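Local coordinates for hydrazine synthase subunit gamma (Candidatus Kuenenia stuttgartiensis, PDB 5C2V), which forms hydrazine synthase with the alpha and beta subunits, catalyses the first half-reaction, the three-electron reduction of nitric oxide to hydroxylamine, and carries two c-type hemes, at residues 268-273 / 277-282; 211-216 / 225-230; 283-286 / 290-293. All coordinates share one frame; numbering follows the deposited sequence.

How the interactions relate
Along the chain interaction 2 comes first, then interaction 1, then interaction 3. All six segments lie within the cytochrome c region, and each interaction touches the same heme, probably the one used in electron transfer. The centres of interactions 1 and 2 are about 14 Å apart. Those of interactions 1 and 3 are about 12 Å apart, and those of interactions 2 and 3 about 13 Å. Interactions 1 and 3 share the long loop between strand 256-257 and helix 301-312, whereas interaction 2 leads into helix 229-234. A salt bridge from R213 to D273 joins interaction 2 to interaction 1, and T282 O probably accepts a hydrogen bond from H293 ND1 of interaction 3. Propionate contacts and iron ligation thus belong to one connected loop framework.

Interaction 1. Residues 268-273 / 277-282; sequences GTYFHD and RTLMDT. With CA (calcium ion), chain S; HEC (heme c), chain B.
Heme propionate oxygen O1D is gripped by two donors beside F271, the ring that packs on T282: H272 ND1 gives it a weak hydrogen bond at 2.7 Å, and T211 OG1 gives a second bond. F271 N holds the other propionate, with a weak hydrogen bond to O2A at 2.8 Å. The far nitrogen of H272, NE2, is bonded to D251. With a carboxylate at each nitrogen, the imidazole is probably held in rotation, and its doubly protonated form would probably be favoured.

T282 CG2 lies over one face of the F271 ring, and F271 CZ approaches T282 CA at 3.9 Å. With CG anti to the carbonyl carbon (chi1 -72°), F271 extends to the heme, whose CHA atom meets the ring edge in plane. The same ring packs edge-to-face with the axial ligand H293.

Both segments belong to the cytochrome c region, where this loop lines the propionate side of a heme. L279 CD2 sits over one face of the Y270 ring, 3.8 Å from the centroid and 27° off the normal, in a CH-pi contact displaced toward the rim. At the ring edge, near its plane, come the T278 carbonyl carbon and heme O2A. Y270 OH finds its polar partner in I264 O. The backbone bond from T282 N to L279 O, 2.9 Å, closes the 3-10 turn 279-282.

On the same loop, T269 O binds a calcium ion at 2.9 Å. G268, N90, S267 and two waters share the metal, each water 2.4 Å from it. Calcium therefore ties this loop to strand 89-90, consistent with the calcium found between the heme lobes of bacterial diheme cytochrome c peroxidases.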
loop_
_atom_site.group_PDB
_atom_site.type_symbol
_atom_site.label_atom_id
_atom_site.label_comp_id
_atom_site.label_asym_id
_atom_site.label_seq_id
_atom_site.Cartn_x
_atom_site.Cartn_y
_atom_site.Cartn_z
ATOM N N GLY C 268 21.716 48.696 15.455
ATOM C CA GLY C 268 20.609 48.095 16.160
ATOM C C GLY C 268 21.187 47.260 17.279
ATOM O O GLY C 268 22.020 46.393 17.016
ATOM N N THR C 269 20.764 47.519 18.515
ATOM C CA THR C 269 21.031 46.583 19.603
ATOM C C THR C 269 22.535 46.350 19.911
ATOM O O THR C 269 23.212 45.539 19.262
ATOM C CB THR C 269 20.323 45.258 19.332
ATOM O OG1 THR C 269 18.916 45.502 19.207
ATOM C CG2 THR C 269 20.525 44.357 20.485
ATOM N N TYR C 270 23.062 47.196 20.797
ATOM C CA TYR C 270 24.480 47.260 21.185
ATOM C C TYR C 270 25.070 46.143 22.072
ATOM O O TYR C 270 24.414 45.160 22.405
ATOM C CB TYR C 270 24.711 48.600 21.885
ATOM C CG TYR C 270 23.914 49.687 21.226
ATOM C CD1 TYR C 270 24.350 50.256 20.043
ATOM C CD2 TYR C 270 22.698 50.109 21.751
ATOM C CE1 TYR C 270 23.623 51.230 19.418
ATOM C CE2 TYR C 270 21.955 51.086 21.125
ATOM C CZ TYR C 270 22.423 51.642 19.954
ATOM O OH TYR C 270 21.697 52.622 19.319
ATOM N N PHE C 271 26.319 46.387 22.473
ATOM C CA PHE C 271 27.339 45.432 22.944
ATOM C C PHE C 271 27.644 44.293 21.960
ATOM O O PHE C 271 27.435 44.446 20.759
ATOM C CB PHE C 271 26.933 44.839 24.300
ATOM C CG PHE C 271 27.034 45.813 25.441
ATOM C CD1 PHE C 271 28.016 46.790 25.448
ATOM C CD2 PHE C 271 26.150 45.751 26.505
ATOM C CE1 PHE C 271 28.113 47.690 26.493
ATOM C CE2 PHE C 271 26.243 46.650 27.555
ATOM C CZ PHE C 271 27.226 47.620 27.547
ATOM N N HIS C 272 28.113 43.152 22.468
ATOM C CA HIS C 272 28.557 42.067 21.583
ATOM C C HIS C 272 27.462 41.065 21.216
ATOM O O HIS C 272 27.354 40.644 20.065
ATOM C CB HIS C 272 29.772 41.337 22.177
ATOM C CG HIS C 272 29.470 40.493 23.377
ATOM N ND1 HIS C 272 29.097 41.029 24.592
ATOM C CD2 HIS C 272 29.516 39.155 23.554
ATOM C CE1 HIS C 272 28.911 40.051 25.460
ATOM N NE2 HIS C 272 29.160 38.903 24.858
ATOM N N ASP C 273 26.666 40.680 22.207
ATOM C CA ASP C 273 25.614 39.693 22.005
ATOM C C ASP C 273 24.310 40.396 21.683
ATOM O O ASP C 273 23.288 39.761 21.428
ATOM C CB ASP C 273 25.451 38.814 23.245
ATOM C CG ASP C 273 24.986 39.598 24.460
ATOM O OD1 ASP C 273 25.219 40.825 24.504
ATOM O OD2 ASP C 273 24.384 38.988 25.369
ATOM N N ARG C 277 19.349 46.715 24.382
ATOM C CA ARG C 277 18.307 46.993 23.399
ATOM C C ARG C 277 18.250 48.468 23.003
ATOM O O ARG C 277 17.911 48.797 21.866
ATOM C CB ARG C 277 16.955 46.524 23.938
ATOM C CG ARG C 277 16.819 45.009 23.923
ATOM C CD ARG C 277 15.740 44.500 24.862
ATOM N NE ARG C 277 15.635 43.045 24.796
ATOM C CZ ARG C 277 14.893 42.306 25.611
ATOM N NH1 ARG C 277 14.182 42.881 26.573
ATOM N NH2 ARG C 277 14.863 40.988 25.469
ATOM N N THR C 278 18.576 49.351 23.940
ATOM C CA THR C 278 18.692 50.775 23.637
ATOM C C THR C 278 20.023 51.314 24.151
ATOM O O THR C 278 20.697 50.658 24.946
ATOM C CB THR C 278 17.538 51.597 24.250
ATOM O OG1 THR C 278 17.493 51.388 25.666
ATOM C CG2 THR C 278 16.204 51.191 23.637
ATOM N N LEU C 279 20.400 52.501 23.683
ATOM C CA LEU C 279 21.617 53.167 24.139
ATOM C C LEU C 279 21.623 53.307 25.657
ATOM O O LEU C 279 22.649 53.101 26.311
ATOM C CB LEU C 279 21.750 54.542 23.480
ATOM C CG LEU C 279 22.131 54.557 21.999
ATOM C CD1 LEU C 279 21.844 55.913 21.378
ATOM C CD2 LEU C 279 23.600 54.201 21.838
ATOM N N MET C 280 20.460 53.644 26.204
ATOM C CA MET C 280 20.269 53.793 27.642
ATOM C C MET C 280 20.698 52.546 28.415
ATOM O O MET C 280 21.187 52.640 29.541
ATOM C CB MET C 280 18.801 54.114 27.936
ATOM C CG MET C 280 18.464 54.264 29.408
ATOM S SD MET C 280 19.293 55.664 30.183
ATOM C CE MET C 280 18.660 55.532 31.851
ATOM N N ASP C 281 20.524 51.381 27.799
ATOM C CA ASP C 281 20.839 50.113 28.448
ATOM C C ASP C 281 22.344 49.859 28.543
ATOM O O ASP C 281 22.781 48.977 29.281
ATOM C CB ASP C 281 20.163 48.955 27.711
ATOM C CG ASP C 281 18.650 49.067 27.709
ATOM O OD1 ASP C 281 18.031 48.810 28.764
ATOM O OD2 ASP C 281 18.079 49.407 26.652
ATOM N N THR C 282 23.134 50.634 27.804
ATOM C CA THR C 282 24.591 50.495 27.838
ATOM C C THR C 282 25.172 51.262 29.021
ATOM O O THR C 282 26.383 51.282 29.242
ATOM C CB THR C 282 25.241 51.003 26.539
ATOM O OG1 THR C 282 24.944 52.395 26.366
ATOM C CG2 THR C 282 24.720 50.229 25.342
HETATM CA CA CA S . 24.911 46.080 16.987
HETATM FE FE HEC B . 32.037 51.622 26.282
HETATM C CHA HEC B . 30.783 49.239 24.149
HETATM C CHB HEC B . 29.485 53.736 25.433
HETATM C CHC HEC B . 32.858 53.681 28.923
HETATM C CHD HEC B . 34.800 49.719 26.905
HETATM N NA HEC B . 30.414 51.500 25.039
HETATM C C1A HEC B . 30.110 50.441 24.205
HETATM C C2A HEC B . 28.960 50.821 23.407
HETATM C C3A HEC B . 28.602 52.059 23.759
HETATM C C4A HEC B . 29.508 52.514 24.795
HETATM C CMA HEC B . 27.427 52.867 23.164
HETATM C CAA HEC B . 28.273 49.950 22.333
HETATM C CBA HEC B . 29.207 49.782 21.138
HETATM C CGA HEC B . 28.647 48.750 20.194
HETATM O O1A HEC B . 29.124 48.677 19.033
HETATM O O2A HEC B . 27.720 48.004 20.601
HETATM N NB HEC B . 31.352 53.430 26.998
HETATM C C1B HEC B . 30.186 54.044 26.579
HETATM C C2B HEC B . 29.833 55.051 27.559
HETATM C C3B HEC B . 30.768 55.039 28.520
HETATM C C4B HEC B . 31.741 54.015 28.187
HETATM C CMB HEC B . 28.597 55.974 27.472
HETATM C CAB HEC B . 30.822 55.936 29.780
HETATM C CBB HEC B . 29.704 55.540 30.769
HETATM N NC HEC B . 33.550 51.691 27.661
HETATM C C1C HEC B . 33.705 52.621 28.670
HETATM C C2C HEC B . 34.840 52.216 29.476
HETATM C C3C HEC B . 35.441 51.196 28.852
HETATM C C4C HEC B . 34.597 50.795 27.742
HETATM C CMC HEC B . 35.452 53.066 30.612
HETATM C CAC HEC B . 36.732 50.469 29.298
HETATM C CBC HEC B . 36.502 49.715 30.627
HETATM N ND HEC B . 32.728 49.781 25.572
HETATM C C1D HEC B . 33.837 49.134 26.111
HETATM C C2D HEC B . 33.812 47.745 25.704
HETATM C C3D HEC B . 32.552 47.601 24.837
HETATM C C4D HEC B . 31.945 48.913 24.816
HETATM C CMD HEC B . 34.839 46.649 26.061
HETATM C CAD HEC B . 32.024 46.327 24.141
HETATM C CBD HEC B . 31.591 45.319 25.200
HETATM C CGD HEC B . 30.799 44.214 24.556
HETATM O O1D HEC B . 30.310 43.318 25.292
HETATM O O2D HEC B . 30.656 44.230 23.306
HETATM O O HOH W 1 23.252 46.146 15.303
HETATM O O HOH W 2 26.613 46.417 15.311
#

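Interaction 2. Residues 211-216 / 225-230; sequences TGRVGV and KVFNIS. With HEC (heme c), chain B.
The guanidinium of R213 lies flat on the F227 ring, centres 3.6 Å apart and planes inclined by 12°, while T211 O lies above its opposite face, offset toward the rim. At the rim of the guanidinium, NE forms a salt bridge with D273 and NH1 is bonded to V287 O. R213 CD also sits over the phenyl face, 3.8 Å from the centroid, adding a CH-pi contact to the cation-pi one. A bend at chi2 (-52°) brings the guanidinium over the ring. The two side chains cross at about a right angle.

Farther along, K225 N makes a weak hydrogen bond to V214 O at 3.4 Å, and a water within reach of both V214 O and K225 O lies beside it. V216 CG1 packs on K225 CB at 4.1 Å. At the ends, T211 belongs to the heme pocket and N228, at the N-cap position of helix 229-234, caps A231 N weakly, so the pair connects that pocket with the start of the helix. The stack, T211 O and the polar partners probably fix the plane and rotation of the guanidinium, with the D273 carboxylate balancing its charge.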
loop_
_atom_site.group_PDB
_atom_site.type_symbol
_atom_site.label_atom_id
_atom_site.label_comp_id
_atom_site.label_asym_id
_atom_site.label_seq_id
_atom_site.Cartn_x
_atom_site.Cartn_y
_atom_site.Cartn_z
ATOM N N THR C 211 30.385 42.574 30.682
ATOM C CA THR C 211 29.366 42.159 29.727
ATOM C C THR C 211 29.492 40.685 29.353
ATOM O O THR C 211 28.714 40.176 28.549
ATOM C CB THR C 211 29.424 43.003 28.443
ATOM O OG1 THR C 211 30.742 42.937 27.885
ATOM C CG2 THR C 211 29.070 44.451 28.740
ATOM N N GLY C 212 30.474 40.005 29.937
ATOM C CA GLY C 212 30.674 38.593 29.666
ATOM C C GLY C 212 29.509 37.758 30.160
ATOM O O GLY C 212 29.149 37.814 31.335
ATOM N N ARG C 213 28.916 36.980 29.260
ATOM C CA ARG C 213 27.764 36.155 29.609
ATOM C C ARG C 213 28.222 34.799 30.133
ATOM O O ARG C 213 28.900 34.051 29.429
ATOM C CB ARG C 213 26.843 35.972 28.401
ATOM C CG ARG C 213 26.523 37.258 27.651
ATOM C CD ARG C 213 26.020 38.346 28.584
ATOM N NE ARG C 213 25.759 39.593 27.871
ATOM C CZ ARG C 213 25.571 40.768 28.465
ATOM N NH1 ARG C 213 25.616 40.859 29.787
ATOM N NH2 ARG C 213 25.337 41.852 27.738
ATOM N N VAL C 214 27.846 34.484 31.368
ATOM C CA VAL C 214 28.282 33.242 31.996
ATOM C C VAL C 214 27.108 32.356 32.396
ATOM O O VAL C 214 25.947 32.721 32.213
ATOM C CB VAL C 214 29.142 33.519 33.244
ATOM C CG1 VAL C 214 30.436 34.213 32.852
ATOM C CG2 VAL C 214 28.364 34.356 34.248
ATOM N N GLY C 215 27.425 31.188 32.949
ATOM C CA GLY C 215 26.412 30.236 33.359
ATOM C C GLY C 215 25.958 30.439 34.789
ATOM O O GLY C 215 26.465 31.313 35.492
ATOM N N VAL C 216 25.002 29.624 35.221
ATOM C CA VAL C 216 24.461 29.730 36.569
ATOM C C VAL C 216 25.501 29.324 37.612
ATOM O O VAL C 216 25.461 29.786 38.752
ATOM C CB VAL C 216 23.189 28.866 36.737
ATOM C CG1 VAL C 216 22.089 29.361 35.809
ATOM C CG2 VAL C 216 23.491 27.398 36.471
ATOM N N LYS C 225 22.641 32.208 32.570
ATOM C CA LYS C 225 21.816 32.939 33.521
ATOM C C LYS C 225 21.316 34.215 32.865
ATOM O O LYS C 225 21.946 34.731 31.941
ATOM C CB LYS C 225 22.594 33.266 34.797
ATOM C CG LYS C 225 23.614 34.383 34.636
ATOM C CD LYS C 225 24.105 34.891 35.982
ATOM C CE LYS C 225 24.788 33.792 36.776
ATOM N NZ LYS C 225 25.320 34.296 38.073
ATOM N N VAL C 226 20.179 34.722 33.328
ATOM C CA VAL C 226 19.615 35.916 32.723
ATOM C C VAL C 226 20.458 37.119 33.125
ATOM O O VAL C 226 20.579 37.436 34.308
ATOM C CB VAL C 226 18.154 36.136 33.158
ATOM C CG1 VAL C 226 17.570 37.360 32.470
ATOM C CG2 VAL C 226 17.320 34.899 32.864
ATOM N N PHE C 227 21.041 37.785 32.134
ATOM C CA PHE C 227 21.896 38.935 32.400
ATOM C C PHE C 227 21.110 40.236 32.328
ATOM O O PHE C 227 21.610 41.296 32.703
ATOM C CB PHE C 227 23.075 38.973 31.421
ATOM C CG PHE C 227 22.672 39.101 29.975
ATOM C CD1 PHE C 227 22.390 40.341 29.424
ATOM C CD2 PHE C 227 22.597 37.982 29.163
ATOM C CE1 PHE C 227 22.027 40.462 28.098
ATOM C CE2 PHE C 227 22.240 38.099 27.832
ATOM C CZ PHE C 227 21.951 39.339 27.301
ATOM N N ASN C 228 19.876 40.150 31.845
ATOM C CA ASN C 228 19.030 41.326 31.750
ATOM C C ASN C 228 18.158 41.416 32.993
ATOM O O ASN C 228 17.241 40.616 33.182
ATOM C CB ASN C 228 18.176 41.272 30.481
ATOM C CG ASN C 228 17.626 42.630 30.087
ATOM O OD1 ASN C 228 17.484 43.524 30.919
ATOM N ND2 ASN C 228 17.314 42.790 28.805
ATOM N N ILE C 229 18.447 42.403 33.833
ATOM C CA ILE C 229 17.783 42.534 35.123
ATOM C C ILE C 229 16.350 43.018 34.948
ATOM O O ILE C 229 15.427 42.502 35.578
ATOM C CB ILE C 229 18.550 43.500 36.049
ATOM C CG1 ILE C 229 19.926 42.922 36.386
ATOM C CG2 ILE C 229 17.764 43.762 37.324
ATOM C CD1 ILE C 229 20.738 43.779 37.331
ATOM N N SER C 230 16.172 44.008 34.079
ATOM C CA SER C 230 14.849 44.544 33.788
ATOM C C SER C 230 13.956 43.489 33.141
ATOM O O SER C 230 12.755 43.430 33.409
ATOM C CB SER C 230 14.959 45.774 32.884
ATOM O OG SER C 230 15.798 45.518 31.773
HETATM FE FE HEC B . 32.037 51.622 26.282
HETATM C CHA HEC B . 30.783 49.239 24.149
HETATM C CHB HEC B . 29.485 53.736 25.433
HETATM C CHC HEC B . 32.858 53.681 28.923
HETATM C CHD HEC B . 34.800 49.719 26.905
HETATM N NA HEC B . 30.414 51.500 25.039
HETATM C C1A HEC B . 30.110 50.441 24.205
HETATM C C2A HEC B . 28.960 50.821 23.407
HETATM C C3A HEC B . 28.602 52.059 23.759
HETATM C C4A HEC B . 29.508 52.514 24.795
HETATM C CMA HEC B . 27.427 52.867 23.164
HETATM C CAA HEC B . 28.273 49.950 22.333
HETATM C CBA HEC B . 29.207 49.782 21.138
HETATM C CGA HEC B . 28.647 48.750 20.194
HETATM O O1A HEC B . 29.124 48.677 19.033
HETATM O O2A HEC B . 27.720 48.004 20.601
HETATM N NB HEC B . 31.352 53.430 26.998
HETATM C C1B HEC B . 30.186 54.044 26.579
HETATM C C2B HEC B . 29.833 55.051 27.559
HETATM C C3B HEC B . 30.768 55.039 28.520
HETATM C C4B HEC B . 31.741 54.015 28.187
HETATM C CMB HEC B . 28.597 55.974 27.472
HETATM C CAB HEC B . 30.822 55.936 29.780
HETATM C CBB HEC B . 29.704 55.540 30.769
HETATM N NC HEC B . 33.550 51.691 27.661
HETATM C C1C HEC B . 33.705 52.621 28.670
HETATM C C2C HEC B . 34.840 52.216 29.476
HETATM C C3C HEC B . 35.441 51.196 28.852
HETATM C C4C HEC B . 34.597 50.795 27.742
HETATM C CMC HEC B . 35.452 53.066 30.612
HETATM C CAC HEC B . 36.732 50.469 29.298
HETATM C CBC HEC B . 36.502 49.715 30.627
HETATM N ND HEC B . 32.728 49.781 25.572
HETATM C C1D HEC B . 33.837 49.134 26.111
HETATM C C2D HEC B . 33.812 47.745 25.704
HETATM C C3D HEC B . 32.552 47.601 24.837
HETATM C C4D HEC B . 31.945 48.913 24.816
HETATM C CMD HEC B . 34.839 46.649 26.061
HETATM C CAD HEC B . 32.024 46.327 24.141
HETATM C CBD HEC B . 31.591 45.319 25.200
HETATM C CGD HEC B . 30.799 44.214 24.556
HETATM O O1D HEC B . 30.310 43.318 25.292
HETATM O O2D HEC B . 30.656 44.230 23.306
HETATM O O HOH W 3 24.990 35.217 31.262
#

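Interaction 3. Residues 283-286 / 290-293. With HEC (heme c), chain B.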
loop_
_atom_site.group_PDB
_atom_site.type_symbol
_atom_site.label_atom_id
_atom_site.label_comp_id
_atom_site.label_asym_id
_atom_site.label_seq_id
_atom_site.Cartn_x
_atom_site.Cartn_y
_atom_site.Cartn_z
ATOM N N ILE C 283 24.276 51.881 29.780
ATOM C CA ILE C 283 24.613 52.860 30.804
ATOM C C ILE C 283 23.985 52.475 32.142
ATOM O O ILE C 283 24.675 52.338 33.152
ATOM C CB ILE C 283 24.169 54.272 30.387
ATOM C CG1 ILE C 283 24.882 54.681 29.098
ATOM C CG2 ILE C 283 24.466 55.267 31.481
ATOM C CD1 ILE C 283 24.448 56.019 28.554
ATOM N N ASN C 284 22.666 52.302 32.130
ATOM C CA ASN C 284 21.847 52.139 33.333
ATOM C C ASN C 284 22.205 50.949 34.231
ATOM O O ASN C 284 21.567 50.744 35.265
ATOM C CB ASN C 284 20.372 52.035 32.931
ATOM C CG ASN C 284 20.122 50.961 31.885
ATOM O OD1 ASN C 284 20.937 50.059 31.695
ATOM N ND2 ASN C 284 18.989 51.058 31.199
ATOM N N ASN C 285 23.189 50.152 33.813
ATOM C CA ASN C 285 23.681 49.008 34.588
ATOM C C ASN C 285 22.637 47.910 34.722
ATOM O O ASN C 285 22.423 47.357 35.802
ATOM C CB ASN C 285 24.152 49.449 35.979
ATOM C CG ASN C 285 25.374 50.343 35.927
ATOM O OD1 ASN C 285 26.219 50.211 35.043
ATOM N ND2 ASN C 285 25.473 51.265 36.879
ATOM N N THR C 286 21.991 47.607 33.605
ATOM C CA THR C 286 21.009 46.537 33.523
ATOM C C THR C 286 21.652 45.292 32.922
ATOM O O THR C 286 21.698 44.234 33.550
ATOM C CB THR C 286 19.785 46.958 32.693
ATOM O OG1 THR C 286 20.221 47.534 31.457
ATOM C CG2 THR C 286 18.956 47.984 33.452
ATOM N N LYS C 290 27.736 46.083 37.688
ATOM C CA LYS C 290 27.628 47.434 38.228
ATOM C C LYS C 290 28.930 48.221 38.109
ATOM O O LYS C 290 29.978 47.799 38.599
ATOM C CB LYS C 290 27.189 47.381 39.691
ATOM C CG LYS C 290 26.586 48.676 40.203
ATOM C CD LYS C 290 26.047 48.507 41.614
ATOM C CE LYS C 290 25.207 49.702 42.027
ATOM N NZ LYS C 290 24.030 49.878 41.133
ATOM N N ASP C 291 28.835 49.369 37.441
ATOM C CA ASP C 291 29.948 50.299 37.252
ATOM C C ASP C 291 31.162 49.657 36.585
ATOM O O ASP C 291 32.274 50.174 36.686
ATOM C CB ASP C 291 30.365 50.914 38.590
ATOM C CG ASP C 291 29.322 51.863 39.145
ATOM O OD1 ASP C 291 28.610 52.502 38.342
ATOM O OD2 ASP C 291 29.216 51.971 40.385
ATOM N N MET C 292 30.952 48.538 35.900
ATOM C CA MET C 292 32.036 47.900 35.166
ATOM C C MET C 292 32.180 48.513 33.777
ATOM O O MET C 292 33.246 48.439 33.163
ATOM C CB MET C 292 31.806 46.393 35.078
ATOM C CG MET C 292 32.178 45.643 36.344
ATOM S SD MET C 292 33.939 45.756 36.710
ATOM C CE MET C 292 34.016 44.888 38.275
ATOM N N HIS C 293 31.099 49.113 33.283
ATOM C CA HIS C 293 31.171 49.936 32.084
ATOM C C HIS C 293 30.813 51.363 32.486
ATOM O O HIS C 293 29.636 51.697 32.650
ATOM C CB HIS C 293 30.205 49.388 31.026
ATOM C CG HIS C 293 30.336 50.026 29.679
ATOM N ND1 HIS C 293 29.294 50.698 29.074
ATOM C CD2 HIS C 293 31.370 50.074 28.810
ATOM C CE1 HIS C 293 29.688 51.141 27.895
ATOM N NE2 HIS C 293 30.941 50.777 27.708
HETATM FE FE HEC B . 32.037 51.622 26.282
HETATM C CHA HEC B . 30.783 49.239 24.149
HETATM C CHB HEC B . 29.485 53.736 25.433
HETATM C CHC HEC B . 32.858 53.681 28.923
HETATM C CHD HEC B . 34.800 49.719 26.905
HETATM N NA HEC B . 30.414 51.500 25.039
HETATM C C1A HEC B . 30.110 50.441 24.205
HETATM C C2A HEC B . 28.960 50.821 23.407
HETATM C C3A HEC B . 28.602 52.059 23.759
HETATM C C4A HEC B . 29.508 52.514 24.795
HETATM C CMA HEC B . 27.427 52.867 23.164
HETATM C CAA HEC B . 28.273 49.950 22.333
HETATM C CBA HEC B . 29.207 49.782 21.138
HETATM C CGA HEC B . 28.647 48.750 20.194
HETATM O O1A HEC B . 29.124 48.677 19.033
HETATM O O2A HEC B . 27.720 48.004 20.601
HETATM N NB HEC B . 31.352 53.430 26.998
HETATM C C1B HEC B . 30.186 54.044 26.579
HETATM C C2B HEC B . 29.833 55.051 27.559
HETATM C C3B HEC B . 30.768 55.039 28.520
HETATM C C4B HEC B . 31.741 54.015 28.187
HETATM C CMB HEC B . 28.597 55.974 27.472
HETATM C CAB HEC B . 30.822 55.936 29.780
HETATM C CBB HEC B . 29.704 55.540 30.769
HETATM N NC HEC B . 33.550 51.691 27.661
HETATM C C1C HEC B . 33.705 52.621 28.670
HETATM C C2C HEC B . 34.840 52.216 29.476
HETATM C C3C HEC B . 35.441 51.196 28.852
HETATM C C4C HEC B . 34.597 50.795 27.742
HETATM C CMC HEC B . 35.452 53.066 30.612
HETATM C CAC HEC B . 36.732 50.469 29.298
HETATM C CBC HEC B . 36.502 49.715 30.627
HETATM N ND HEC B . 32.728 49.781 25.572
HETATM C C1D HEC B . 33.837 49.134 26.111
HETATM C C2D HEC B . 33.812 47.745 25.704
HETATM C C3D HEC B . 32.552 47.601 24.837
HETATM C C4D HEC B . 31.945 48.913 24.816
HETATM C CMD HEC B . 34.839 46.649 26.061
HETATM C CAD HEC B . 32.024 46.327 24.141
HETATM C CBD HEC B . 31.591 45.319 25.200
HETATM C CGD HEC B . 30.799 44.214 24.556
HETATM O O1D HEC B . 30.310 43.318 25.292
HETATM O O2D HEC B . 30.656 44.230 23.306
#
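N285 reaches across to D291 with its amide plane turned 81° from the carboxylate plane, the two side chains crossing rather than lying alongside each other. Its CG comes 3.9 Å from D291 N and 4.3 Å from K290 CA, so the amide packs chiefly against backbone at the turn. D291 OD1 has its stronger partner in S297 OG and a weak one in T296 N, which draws the carboxylate toward the following loop.

H293, at the end of the 290-293 segment, has CG anti to its own nitrogen, chi1 -171°, and this sends the imidazole to the heme. H293 NE2 ligates the heme iron, FE, at 2.0 Å. The heme carbon CHD lies at the ring edge, in its plane. H190 supplies the other axial nitrogen, giving the bis-histidine coordination common in electron-transfer hemes. ND1 is hydrogen-bonded to T282 O, which sets the ring's rotation and probably increases its electron donation to the iron.

The two segments belong to the loop between strand 256-257 and helix 301-312, and I283 seats them on L304, L307 and L311 of that helix.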